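Local structure of calcium uptake protein 2, mitochondrial (Homo sapiens, 6LB7) at residues 109-114 with 118-123; 84-89 with 156-161; 205-210 with 288-293. The protein probably senses calcium through EF-hands as a regulator of mitochondrial calcium uptake, here with a calcium ion bound in an EF-hand loop. All coordinates share one frame; numbering follows the deposited sequence.

Interaction 1 of 3, residues 109-114 with 118-123; sequences DTDGNE and KREFFK. With CA (calcium ion), chain F.
Asp109, where helix 99-108 gives up its helical backbone, faces Glu120 on helix 118-129 with CA atoms 6.5 Å apart, and a type I turn from Asp109 to Gly112 bends the chain around a calcium ion. Glu120 closes the site from the helix side. Its chain is extended beyond CG (chi2 172°), which carries the carboxylate to the ion, and it chelates the metal with both oxygens, OE1 and OE2 each 2.4 Å from the calcium. Asp109 OD1, at 2.2 Å from the ion, has water 1 across the metal from it, while Asp111 OD2 and Asn113 OD1 bind from the turn. With the backbone O of Met115, this makes seven ligands, the set of a canonical EF-hand loop. The carboxylates stand steeply to one another: the plane of Glu120 is 82° from that of Asp109. Although Asp111 OD2 and Glu120 OE2 are only 3.1 Å apart, the shared metal accounts for their closeness. Second-shell N-H groups fix the ligands. Asp111 N donates to Glu120 OE2 at 3.2 Å, almost straight (178°) and nearly along the C-O direction, and Glu117 N holds OE1. Asn113 N reaches Asp111 OD2 from above the carboxylate plane at 3.1 Å, an Asx turn, and Glu114 N together with Lys106 engages Asp109 OD2. Such donors would partly offset the concentrated negative charge. Outside the metal cluster, Thr110 CG2 and Lys123 NZ meet tip to tip at 3.4 Å, next to side chains of a neighbouring protein chain. Helices 99-108 and 118-129 flank the loop, strand 115-116 within it pairs antiparallel with strand 171-172, and Lys118 rests on Gln159 and Phe163 of helix 157-163.

Interaction 2 of 3, residues 84-89 with 156-161; sequences YTEYLF and TTLQMR
The flat carboxylate of Glu86 turns its oxygen end to Thr156, whose OG1 lies 2.5 Å from OE2 and 3.2 Å from OE1. That hydroxyl lies almost level with the carboxylate, whereas water 2 stands off its plane near OE1, and Gln159 CG comes to 3.6 Å from OE2. The Gln159 amide has Thr156 OG1 near its plane (10° out), and its NE2 donates to that hydroxyl and to Ile154 O. Glu86 CG is anti to the carbonyl carbon (chi1 -61°) with the chain extended beyond, spanning the gap. Thr156 OG1 is thus gripped three times, donating to Glu86 OE2 in a very short bond and accepting from Gln159 N and NE2, each at 3.3 Å. The bond from Gln159 N makes Thr156 the N-cap of helix 157-163. Water 2 accepts from Leu158 N at 2.8 Å and donates to Glu86 OE1, which Ser83 N also serves. These bonds satisfy a buried carboxylate beside a helix N-terminus, whose dipole would probably stabilise the negative charge. Leu158 CD1 packs on Glu86 CB at 4.1 Å. The contact joins the starts of helices 84-94 and 157-163; helix 173-196 packs on Phe89 and Leu158, while helix 118-129 touches Thr85 and Gln159.

Interaction 3 of 3, residues 205-210 with 288-293; sequences EDFAEW and NNILDT
Phe207 reaches from helix 204-211 toward Ile290 and Thr293 of helix 288-298. CB sends CG anti to the backbone N (chi1 173°), which carries the ring into the gap between the helices, where the nearest CA atoms, those of Phe207 and Ile290, are 8.3 Å apart. The first ring atom to touch is CD2, met near the ring plane by Thr293 CG2 at 3.9 Å. Further out, CE2 lies 4.2 Å from Ile290 CG2, and CZ at the tip comes to 4.1 Å from the same methyl. Ile290 CG1 stands over the ring, close to its centre, and CG2 lies beyond the rim at CE2 and CZ, on the same face. Met202, Ile237 and Phe242 add further packing around Phe207. In Thr293, CG2 is anti to the backbone N and faces the ring, while OG1 (chi1 -62°) donates to Asn289 O at 2.8 Å; that carbonyl also accepts from Thr293 N on its opposite face. Helix 288-298 is probably the entering helix of a second EF-hand, with 308-320 exiting. Every atom pair meeting between the two segments is carbon against carbon, which implies that dispersion and exclusion of water hold this buried joint.

Overall arrangement
Interactions 1 and 2 are neighbours, with centres 15 Å apart, whereas interaction 3 lies on the opposite side of the chain's centre, 42 Å from interaction 1 and 34 Å from interaction 2 between centres. Along the chain, interaction 1 is nested within the loop closed by interaction 2, and interaction 3 opens only after both. Helix 118-129 links the first two: Phe121 packs on Glu86 and Phe89, so the calcium loop's exiting helix leans on the 84-89 with 156-161 joint. The nearest atoms of interactions 2 and 3 remain about 16 Å apart, consistent with two lobes, connected through the long helix 173-196 that runs between them in sequence.

Interaction 1 of 3, residues 109-114 with 118-123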
# COMPACT_ATOMS: atom_id res chain seq x y z
N ASP B 109 13.88 -3.51 -14.37
CA ASP B 109 14.61 -2.76 -15.40
C ASP B 109 15.42 -1.65 -14.73
O ASP B 109 15.08 -0.46 -14.78
CB ASP B 109 13.64 -2.19 -16.44
CG ASP B 109 14.33 -1.30 -17.50
OD1 ASP B 109 15.47 -1.60 -17.94
OD2 ASP B 109 13.71 -0.30 -17.89
N THR B 110 16.52 -2.05 -14.10
CA THR B 110 17.26 -1.11 -13.27
C THR B 110 18.08 -0.11 -14.08
O THR B 110 18.37 0.97 -13.56
CB THR B 110 18.16 -1.87 -12.31
OG1 THR B 110 18.90 -2.84 -13.04
CG2 THR B 110 17.30 -2.59 -11.26
N ASP B 111 18.48 -0.42 -15.31
CA ASP B 111 19.14 0.66 -16.05
C ASP B 111 18.14 1.59 -16.72
O ASP B 111 18.56 2.61 -17.29
CB ASP B 111 20.13 0.09 -17.08
CG ASP B 111 19.47 -0.65 -18.21
OD1 ASP B 111 20.20 -1.11 -19.11
OD2 ASP B 111 18.23 -0.78 -18.23
N GLY B 112 16.85 1.27 -16.69
CA GLY B 112 15.85 2.18 -17.22
C GLY B 112 15.74 2.25 -18.73
O GLY B 112 15.13 3.19 -19.24
N ASN B 113 16.32 1.29 -19.47
CA ASN B 113 16.22 1.31 -20.93
C ASN B 113 14.96 0.63 -21.43
O ASN B 113 14.88 0.30 -22.62
CB ASN B 113 17.48 0.70 -21.58
CG ASN B 113 17.57 -0.82 -21.40
OD1 ASN B 113 16.80 -1.42 -20.66
ND2 ASN B 113 18.55 -1.43 -22.07
N GLU B 114 13.98 0.41 -20.55
CA GLU B 114 12.64 -0.06 -20.91
C GLU B 114 12.64 -1.47 -21.46
O GLU B 114 11.70 -1.88 -22.14
CB GLU B 114 11.98 0.89 -21.91
CG GLU B 114 12.04 2.34 -21.51
CD GLU B 114 11.19 2.65 -20.29
OE1 GLU B 114 10.47 1.76 -19.80
OE2 GLU B 114 11.23 3.81 -19.82
N LYS B 118 18.59 -10.46 -19.49
CA LYS B 118 18.86 -11.62 -18.66
C LYS B 118 19.61 -11.23 -17.39
O LYS B 118 19.30 -11.72 -16.30
CB LYS B 118 19.63 -12.68 -19.45
CG LYS B 118 19.78 -14.01 -18.71
CD LYS B 118 20.33 -15.10 -19.62
CE LYS B 118 20.52 -16.41 -18.86
NZ LYS B 118 20.92 -17.54 -19.74
N ARG B 119 20.57 -10.30 -17.52
CA ARG B 119 21.37 -9.88 -16.37
C ARG B 119 20.52 -9.21 -15.31
O ARG B 119 20.77 -9.37 -14.11
CB ARG B 119 22.48 -8.93 -16.84
CG ARG B 119 22.95 -7.94 -15.78
CD ARG B 119 23.93 -6.88 -16.35
NE ARG B 119 23.37 -6.19 -17.50
CZ ARG B 119 23.65 -6.49 -18.77
NH1 ARG B 119 24.49 -7.48 -19.04
NH2 ARG B 119 23.09 -5.82 -19.76
N GLU B 120 19.51 -8.45 -15.73
CA GLU B 120 18.61 -7.82 -14.77
C GLU B 120 17.68 -8.84 -14.12
O GLU B 120 17.36 -8.73 -12.93
CB GLU B 120 17.80 -6.73 -15.46
CG GLU B 120 18.68 -5.54 -15.88
CD GLU B 120 17.92 -4.55 -16.73
OE1 GLU B 120 17.17 -5.00 -17.63
OE2 GLU B 120 18.08 -3.34 -16.51
N PHE B 121 17.20 -9.82 -14.89
CA PHE B 121 16.35 -10.86 -14.31
C PHE B 121 17.14 -11.68 -13.30
O PHE B 121 16.58 -12.16 -12.31
CB PHE B 121 15.80 -11.75 -15.42
CG PHE B 121 14.65 -12.62 -15.01
CD1 PHE B 121 13.42 -12.06 -14.69
CD2 PHE B 121 14.79 -14.01 -14.96
CE1 PHE B 121 12.34 -12.87 -14.33
CE2 PHE B 121 13.72 -14.82 -14.60
CZ PHE B 121 12.50 -14.25 -14.29
N PHE B 122 18.45 -11.83 -13.53
CA PHE B 122 19.30 -12.60 -12.65
C PHE B 122 19.42 -11.98 -11.26
O PHE B 122 19.83 -12.66 -10.32
CB PHE B 122 20.69 -12.76 -13.29
CG PHE B 122 21.57 -13.73 -12.57
CD1 PHE B 122 21.37 -15.09 -12.69
CD2 PHE B 122 22.60 -13.28 -11.76
CE1 PHE B 122 22.18 -16.00 -12.03
CE2 PHE B 122 23.42 -14.17 -11.08
CZ PHE B 122 23.21 -15.54 -11.22
N LYS B 123 19.06 -10.71 -11.11
CA LYS B 123 19.06 -10.10 -9.79
C LYS B 123 18.15 -10.85 -8.82
O LYS B 123 18.46 -10.92 -7.62
CB LYS B 123 18.62 -8.64 -9.90
CG LYS B 123 18.65 -7.88 -8.58
CD LYS B 123 18.07 -6.47 -8.74
CE LYS B 123 16.56 -6.51 -9.00
NZ LYS B 123 16.04 -5.25 -9.63
CA CA F . 17.12 -2.89 -18.67
O HOH W 1 19.30 -3.68 -19.88

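Interaction 2 of 3, residues 84-89 with 156-161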
# COMPACT_ATOMS: atom_id res chain seq x y z
N TYR B 84 13.48 -22.22 -7.94
CA TYR B 84 12.84 -21.68 -6.74
C TYR B 84 12.63 -20.17 -6.85
O TYR B 84 11.56 -19.64 -6.51
CB TYR B 84 13.67 -22.01 -5.49
CG TYR B 84 13.07 -21.44 -4.23
CD1 TYR B 84 11.79 -21.81 -3.83
CD2 TYR B 84 13.75 -20.51 -3.45
CE1 TYR B 84 11.21 -21.30 -2.69
CE2 TYR B 84 13.17 -19.98 -2.30
CZ TYR B 84 11.90 -20.39 -1.92
OH TYR B 84 11.28 -19.90 -0.79
N THR B 85 13.66 -19.46 -7.32
CA THR B 85 13.57 -18.02 -7.57
C THR B 85 12.40 -17.69 -8.49
O THR B 85 11.59 -16.78 -8.22
CB THR B 85 14.88 -17.54 -8.21
OG1 THR B 85 15.96 -17.65 -7.27
CG2 THR B 85 14.76 -16.10 -8.68
N GLU B 86 12.29 -18.43 -9.58
CA GLU B 86 11.25 -18.16 -10.56
C GLU B 86 9.86 -18.52 -10.02
O GLU B 86 8.88 -17.81 -10.29
CB GLU B 86 11.58 -18.92 -11.84
CG GLU B 86 12.91 -18.48 -12.43
CD GLU B 86 13.34 -19.32 -13.62
OE1 GLU B 86 12.88 -20.48 -13.73
OE2 GLU B 86 14.13 -18.81 -14.46
N TYR B 87 9.77 -19.59 -9.23
CA TYR B 87 8.52 -19.94 -8.55
C TYR B 87 8.01 -18.79 -7.67
O TYR B 87 6.84 -18.40 -7.76
CB TYR B 87 8.76 -21.23 -7.74
CG TYR B 87 7.76 -21.56 -6.65
CD1 TYR B 87 8.09 -21.38 -5.30
CD2 TYR B 87 6.49 -22.06 -6.95
CE1 TYR B 87 7.17 -21.70 -4.29
CE2 TYR B 87 5.56 -22.36 -5.95
CZ TYR B 87 5.91 -22.18 -4.63
OH TYR B 87 5.01 -22.49 -3.64
N LEU B 88 8.89 -18.19 -6.86
CA LEU B 88 8.47 -17.06 -6.03
C LEU B 88 8.05 -15.87 -6.88
O LEU B 88 7.09 -15.16 -6.55
CB LEU B 88 9.60 -16.65 -5.08
CG LEU B 88 10.10 -17.65 -4.04
CD1 LEU B 88 11.07 -16.93 -3.12
CD2 LEU B 88 8.91 -18.24 -3.26
N PHE B 89 8.77 -15.61 -7.97
CA PHE B 89 8.40 -14.51 -8.85
C PHE B 89 7.01 -14.70 -9.45
O PHE B 89 6.19 -13.78 -9.45
CB PHE B 89 9.45 -14.36 -9.96
CG PHE B 89 9.09 -13.32 -10.97
CD1 PHE B 89 8.72 -13.68 -12.25
CD2 PHE B 89 9.09 -11.98 -10.61
CE1 PHE B 89 8.38 -12.70 -13.17
CE2 PHE B 89 8.74 -11.01 -11.52
CZ PHE B 89 8.38 -11.38 -12.80
N THR B 156 16.62 -22.11 -17.77
CA THR B 156 15.25 -22.44 -17.37
C THR B 156 14.25 -22.04 -18.44
O THR B 156 14.56 -21.26 -19.34
CB THR B 156 14.84 -21.75 -16.06
OG1 THR B 156 14.77 -20.33 -16.29
CG2 THR B 156 15.82 -22.06 -14.93
N THR B 157 13.03 -22.57 -18.31
CA THR B 157 11.94 -22.24 -19.23
C THR B 157 11.72 -20.73 -19.35
O THR B 157 11.64 -20.20 -20.47
CB THR B 157 10.65 -22.92 -18.78
OG1 THR B 157 10.85 -24.33 -18.72
CG2 THR B 157 9.51 -22.62 -19.76
N LEU B 158 11.61 -20.03 -18.22
CA LEU B 158 11.38 -18.58 -18.29
C LEU B 158 12.56 -17.85 -18.93
O LEU B 158 12.38 -16.93 -19.73
CB LEU B 158 11.09 -18.01 -16.89
CG LEU B 158 9.73 -18.29 -16.24
CD1 LEU B 158 9.53 -17.39 -15.05
CD2 LEU B 158 8.56 -18.15 -17.25
N GLN B 159 13.78 -18.22 -18.57
CA GLN B 159 14.92 -17.53 -19.18
C GLN B 159 14.97 -17.77 -20.69
O GLN B 159 15.30 -16.86 -21.45
CB GLN B 159 16.22 -17.97 -18.50
CG GLN B 159 16.30 -17.55 -17.05
CD GLN B 159 17.63 -17.88 -16.45
OE1 GLN B 159 18.50 -17.02 -16.34
NE2 GLN B 159 17.82 -19.13 -16.05
N MET B 160 14.60 -18.97 -21.13
CA MET B 160 14.46 -19.24 -22.56
C MET B 160 13.39 -18.37 -23.20
O MET B 160 13.63 -17.73 -24.24
CB MET B 160 14.10 -20.71 -22.79
CG MET B 160 15.13 -21.69 -22.33
SD MET B 160 16.44 -21.76 -23.55
CE MET B 160 15.51 -21.52 -25.05
N ARG B 161 12.19 -18.39 -22.63
CA ARG B 161 11.07 -17.63 -23.19
C ARG B 161 11.38 -16.14 -23.26
O ARG B 161 11.05 -15.47 -24.24
CB ARG B 161 9.83 -17.90 -22.34
CG ARG B 161 8.70 -16.95 -22.48
CD ARG B 161 8.01 -17.02 -23.78
NE ARG B 161 6.70 -17.04 -23.65
CZ ARG B 161 5.98 -16.18 -24.06
NH1 ARG B 161 6.44 -15.21 -24.61
NH2 ARG B 161 4.79 -16.29 -23.90
O HOH W 2 11.54 -21.27 -15.67

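Interaction 3 of 3, residues 205-210 with 288-293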
# COMPACT_ATOMS: atom_id res chain seq x y z
N GLU B 205 -22.60 -24.02 -6.24
CA GLU B 205 -21.83 -24.70 -5.20
C GLU B 205 -20.44 -25.12 -5.66
O GLU B 205 -19.57 -25.33 -4.81
CB GLU B 205 -22.61 -25.90 -4.63
CG GLU B 205 -22.71 -27.12 -5.50
CD GLU B 205 -23.32 -28.30 -4.76
OE1 GLU B 205 -24.01 -28.08 -3.74
OE2 GLU B 205 -23.11 -29.46 -5.17
N ASP B 206 -20.21 -25.28 -6.97
CA ASP B 206 -18.83 -25.47 -7.45
C ASP B 206 -17.99 -24.22 -7.21
O ASP B 206 -16.81 -24.31 -6.84
CB ASP B 206 -18.78 -25.80 -8.95
CG ASP B 206 -19.61 -27.02 -9.36
OD1 ASP B 206 -19.78 -27.94 -8.57
OD2 ASP B 206 -20.08 -27.06 -10.53
N PHE B 207 -18.56 -23.04 -7.45
CA PHE B 207 -17.86 -21.80 -7.14
C PHE B 207 -17.62 -21.68 -5.63
O PHE B 207 -16.55 -21.23 -5.19
CB PHE B 207 -18.67 -20.62 -7.68
CG PHE B 207 -18.12 -19.28 -7.28
CD1 PHE B 207 -16.99 -18.77 -7.91
CD2 PHE B 207 -18.73 -18.53 -6.27
CE1 PHE B 207 -16.47 -17.54 -7.53
CE2 PHE B 207 -18.20 -17.31 -5.88
CZ PHE B 207 -17.07 -16.81 -6.52
N ALA B 208 -18.59 -22.10 -4.82
CA ALA B 208 -18.37 -22.09 -3.38
C ALA B 208 -17.23 -23.02 -2.99
O ALA B 208 -16.41 -22.67 -2.13
CB ALA B 208 -19.66 -22.49 -2.65
N GLU B 209 -17.15 -24.20 -3.61
CA GLU B 209 -16.04 -25.11 -3.32
C GLU B 209 -14.70 -24.49 -3.68
O GLU B 209 -13.73 -24.64 -2.92
CB GLU B 209 -16.19 -26.42 -4.09
CG GLU B 209 -17.29 -27.33 -3.66
CD GLU B 209 -17.49 -28.44 -4.67
OE1 GLU B 209 -18.60 -28.98 -4.77
OE2 GLU B 209 -16.52 -28.74 -5.41
N TRP B 210 -14.61 -23.84 -4.84
CA TRP B 210 -13.39 -23.09 -5.16
C TRP B 210 -13.10 -22.05 -4.08
O TRP B 210 -11.97 -21.94 -3.58
CB TRP B 210 -13.53 -22.43 -6.53
CG TRP B 210 -12.41 -21.47 -6.82
CD1 TRP B 210 -11.16 -21.77 -7.33
CD2 TRP B 210 -12.43 -20.05 -6.64
NE1 TRP B 210 -10.43 -20.63 -7.47
CE2 TRP B 210 -11.18 -19.56 -7.05
CE3 TRP B 210 -13.39 -19.14 -6.16
CZ2 TRP B 210 -10.85 -18.19 -6.98
CZ3 TRP B 210 -13.06 -17.78 -6.09
CH2 TRP B 210 -11.80 -17.33 -6.50
N ASN B 288 -24.80 -11.31 -10.91
CA ASN B 288 -25.79 -11.54 -9.86
C ASN B 288 -25.69 -12.94 -9.27
O ASN B 288 -25.89 -13.11 -8.06
CB ASN B 288 -27.19 -11.33 -10.43
CG ASN B 288 -27.48 -9.89 -10.76
OD1 ASN B 288 -27.10 -8.99 -10.01
ND2 ASN B 288 -28.15 -9.66 -11.88
N ASN B 289 -25.44 -13.96 -10.10
CA ASN B 289 -25.29 -15.29 -9.53
C ASN B 289 -24.13 -15.34 -8.52
O ASN B 289 -24.22 -16.03 -7.50
CB ASN B 289 -25.11 -16.35 -10.64
CG ASN B 289 -24.05 -15.97 -11.69
OD1 ASN B 289 -23.25 -15.04 -11.52
ND2 ASN B 289 -24.04 -16.72 -12.80
N ILE B 290 -23.05 -14.59 -8.78
CA ILE B 290 -21.92 -14.59 -7.85
C ILE B 290 -22.23 -13.73 -6.63
O ILE B 290 -21.96 -14.15 -5.49
CB ILE B 290 -20.63 -14.13 -8.57
CG1 ILE B 290 -20.05 -15.28 -9.40
CG2 ILE B 290 -19.56 -13.72 -7.53
CD1 ILE B 290 -18.89 -14.89 -10.25
N LEU B 291 -22.79 -12.54 -6.83
CA LEU B 291 -23.23 -11.73 -5.69
C LEU B 291 -24.17 -12.53 -4.80
O LEU B 291 -24.05 -12.51 -3.57
CB LEU B 291 -23.93 -10.45 -6.16
CG LEU B 291 -23.12 -9.39 -6.89
CD1 LEU B 291 -24.05 -8.34 -7.47
CD2 LEU B 291 -22.10 -8.75 -5.97
N ASP B 292 -25.12 -13.23 -5.42
CA ASP B 292 -26.07 -14.01 -4.64
C ASP B 292 -25.38 -15.12 -3.87
O ASP B 292 -25.73 -15.40 -2.72
CB ASP B 292 -27.14 -14.60 -5.56
CG ASP B 292 -28.17 -15.42 -4.81
OD1 ASP B 292 -28.22 -16.65 -4.99
OD2 ASP B 292 -28.93 -14.82 -4.02
N THR B 293 -24.39 -15.78 -4.49
CA THR B 293 -23.65 -16.84 -3.80
C THR B 293 -22.88 -16.29 -2.61
O THR B 293 -22.87 -16.91 -1.53
CB THR B 293 -22.70 -17.54 -4.78
OG1 THR B 293 -23.46 -18.14 -5.83
CG2 THR B 293 -21.91 -18.62 -4.06